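Porin (Rhodobacter blasticus, PDB 3PRN) forms trimeric outer-membrane channels through which small hydrophilic solutes, up to about 0.6 kDa, diffuse passively. Local coordinates at residues Ser105-Ala110 with Ser270-Phe275. The protein carries 1 engineered substitution. Numbering follows the deposited sequence. Where two conformers were deposited one is given.
Sequences SSFGDA and SVQSGF. With C8E ((hydroxyethyloxy)tri(ethyloxy)octane), chain D.
Phe107 lays one face of its ring over the backbone of Gly274, whose CA stands 3.5 Å from the ring centroid and 14° off the normal, a CH-pi contact centred on the ring. The fit depends on glycine: a CB at this position would run into Phe107 CZ. Ring atom CE2 of Phe107 also comes within 3.4 Å of Gly274 N. Phe107 O lies at the edge of the Phe275 ring, near its plane, 3.4 Å from Phe275 CE2. Strand 265-273 is part of the 16-stranded antiparallel porin barrel; 105-110, in the long loop between helix 88-91 and strand 131-138, makes a type I turn from Ser106 to Asp109 and packs against the strand's end and the residues just after it. An ST turn, Gly108 N to Ser106 OG, shapes the same bend; Ser106 OG also hydrogen-bonds Ser98 OG. Gln272, with CG anti to its carbonyl carbon (chi1 -60°) and the chain extended beyond, carries its amide to the loop: NE2 donates to Ser105 OG (3.2 Å), which sits 25° out of the amide plane, and weakly to Ser105 O. A straighter bond, nearly in that plane, joins Gln272 NE2 to Ser270 OG (3.0 Å), while OE1 bonds to Tyr240 OH, also hydrogen-bonded to Phe107 N. With an alanine here, Ser105 OG and Ser270 OG would probably lose their common donor and Tyr240 OH its bond to OE1, opening a gap between loop and strand. Ser270 OG is also hydrogen-bonded to Asp282 OD2 of adjacent strand 279-288.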
loop_
_atom_site.group_PDB
_atom_site.type_symbol
_atom_site.label_atom_id
_atom_site.label_comp_id
_atom_site.label_asym_id
_atom_site.label_seq_id
_atom_site.Cartn_x
_atom_site.Cartn_y
_atom_site.Cartn_z
ATOM N N SER A 105 -16.642 21.254 1.923
ATOM C CA SER A 105 -17.883 20.825 2.590
ATOM C C SER A 105 -18.973 21.913 2.452
ATOM O O SER A 105 -18.720 23.108 2.218
ATOM C CB SER A 105 -17.629 20.569 4.074
ATOM O OG SER A 105 -17.272 21.781 4.713
ATOM N N SER A 106 -20.229 21.447 2.558
ATOM C CA SER A 106 -21.378 22.321 2.460
ATOM C C SER A 106 -22.621 21.565 2.961
ATOM O O SER A 106 -22.903 20.452 2.496
ATOM C CB SER A 106 -21.648 22.745 0.990
ATOM O OG SER A 106 -22.868 23.466 0.870
ATOM N N PHE A 107 -23.367 22.279 3.820
ATOM C CA PHE A 107 -24.698 21.759 4.223
ATOM C C PHE A 107 -25.630 21.819 3.010
ATOM O O PHE A 107 -26.660 21.113 2.993
ATOM C CB PHE A 107 -25.247 22.602 5.377
ATOM C CG PHE A 107 -24.494 22.386 6.666
ATOM C CD1 PHE A 107 -24.596 21.120 7.284
ATOM C CD2 PHE A 107 -23.758 23.375 7.277
ATOM C CE1 PHE A 107 -23.932 20.869 8.493
ATOM C CE2 PHE A 107 -23.119 23.110 8.483
ATOM C CZ PHE A 107 -23.212 21.868 9.093
ATOM N N GLY A 108 -25.295 22.607 2.002
ATOM C CA GLY A 108 -26.137 22.698 0.809
ATOM C C GLY A 108 -25.968 21.536 -0.158
ATOM O O GLY A 108 -26.683 21.504 -1.181
ATOM N N ASP A 109 -25.060 20.580 0.133
ATOM C CA ASP A 109 -24.952 19.375 -0.695
ATOM C C ASP A 109 -26.203 18.520 -0.390
ATOM O O ASP A 109 -26.814 18.677 0.691
ATOM C CB ASP A 109 -23.727 18.585 -0.219
ATOM C CG ASP A 109 -22.412 19.077 -0.810
ATOM O OD1 ASP A 109 -22.366 19.953 -1.717
ATOM O OD2 ASP A 109 -21.360 18.536 -0.361
ATOM N N ALA A 110 -26.610 17.643 -1.257
ATOM C CA ALA A 110 -27.769 16.786 -1.092
ATOM C C ALA A 110 -27.733 16.031 0.236
ATOM O O ALA A 110 -26.704 15.443 0.613
ATOM C CB ALA A 110 -27.797 15.782 -2.227
ATOM N N SER A 270 -13.705 28.558 5.730
ATOM C CA SER A 270 -15.133 28.807 5.603
ATOM C C SER A 270 -15.696 28.878 7.018
ATOM O O SER A 270 -15.010 28.468 7.932
ATOM C CB SER A 270 -15.870 27.761 4.799
ATOM O OG SER A 270 -15.920 26.529 5.523
ATOM N N VAL A 271 -16.871 29.442 7.146
ATOM C CA VAL A 271 -17.624 29.489 8.407
ATOM C C VAL A 271 -19.025 29.061 7.953
ATOM O O VAL A 271 -19.554 29.598 6.972
ATOM C CB VAL A 271 -17.473 30.823 9.097
ATOM C CG1 VAL A 271 -18.248 31.902 8.358
ATOM C CG2 VAL A 271 -17.868 30.770 10.569
ATOM N N GLN A 272 -19.613 28.042 8.548
ATOM C CA GLN A 272 -20.892 27.539 8.096
ATOM C C GLN A 272 -21.834 27.229 9.246
ATOM O O GLN A 272 -21.414 26.944 10.363
ATOM C CB GLN A 272 -20.665 26.241 7.263
ATOM C CG GLN A 272 -19.792 26.471 6.033
ATOM C CD GLN A 272 -19.576 25.208 5.232
ATOM O OE1 GLN A 272 -20.518 24.504 4.846
ATOM N NE2 GLN A 272 -18.318 24.837 4.990
ATOM N N SER A 273 -23.119 27.273 8.966
ATOM C CA SER A 273 -24.154 27.022 9.999
ATOM C C SER A 273 -25.146 26.006 9.451
ATOM O O SER A 273 -25.664 26.214 8.334
ATOM C CB SER A 273 -24.777 28.393 10.335
ATOM O OG SER A 273 -25.667 28.273 11.415
ATOM N N GLY A 274 -25.411 24.917 10.175
ATOM C CA GLY A 274 -26.226 23.847 9.743
ATOM C C GLY A 274 -27.735 23.915 9.933
ATOM O O GLY A 274 -28.247 24.912 10.447
ATOM N N PHE A 275 -28.433 22.858 9.547
ATOM C CA PHE A 275 -29.887 22.792 9.681
ATOM C C PHE A 275 -30.339 22.632 11.152
ATOM O O PHE A 275 -31.500 22.936 11.460
ATOM C CB PHE A 275 -30.482 21.652 8.858
ATOM C CG PHE A 275 -30.132 21.759 7.393
ATOM C CD1 PHE A 275 -30.674 22.721 6.599
ATOM C CD2 PHE A 275 -29.221 20.814 6.846
ATOM C CE1 PHE A 275 -30.405 22.792 5.234
ATOM C CE2 PHE A 275 -28.917 20.915 5.503
ATOM C CZ PHE A 275 -29.494 21.890 4.680
HETATM C C1 C8E D . -9.262 28.631 16.159
HETATM C C2 C8E D . -10.527 28.066 15.632
HETATM C C3 C8E D . -10.999 28.764 14.457
HETATM C C4 C8E D . -10.332 28.114 13.297
HETATM C C5 C8E D . -11.255 28.452 12.184
HETATM C C6 C8E D . -10.560 29.298 11.248
HETATM C C7 C8E D . -11.666 30.021 10.635
HETATM C C8 C8E D . -11.070 31.046 9.730
HETATM O O9 C8E D . -11.725 31.389 8.505
HETATM C C10 C8E D . -12.875 32.223 8.612
HETATM C C11 C8E D . -13.655 32.061 7.339
HETATM O O12 C8E D . -13.057 32.852 6.263
HETATM C C13 C8E D . -14.036 33.564 5.473
HETATM C C14 C8E D . -14.118 35.109 5.259
HETATM O O15 C8E D . -15.249 35.780 4.596
HETATM C C16 C8E D . -14.825 36.373 3.340
HETATM C C17 C8E D . -14.251 37.788 3.456
HETATM O O18 C8E D . -14.139 38.795 2.434
HETATM C C19 C8E D . -13.457 38.479 1.195
HETATM C C20 C8E D . -11.919 38.748 0.900
HETATM O O21 C8E D . -11.045 37.907 1.694
#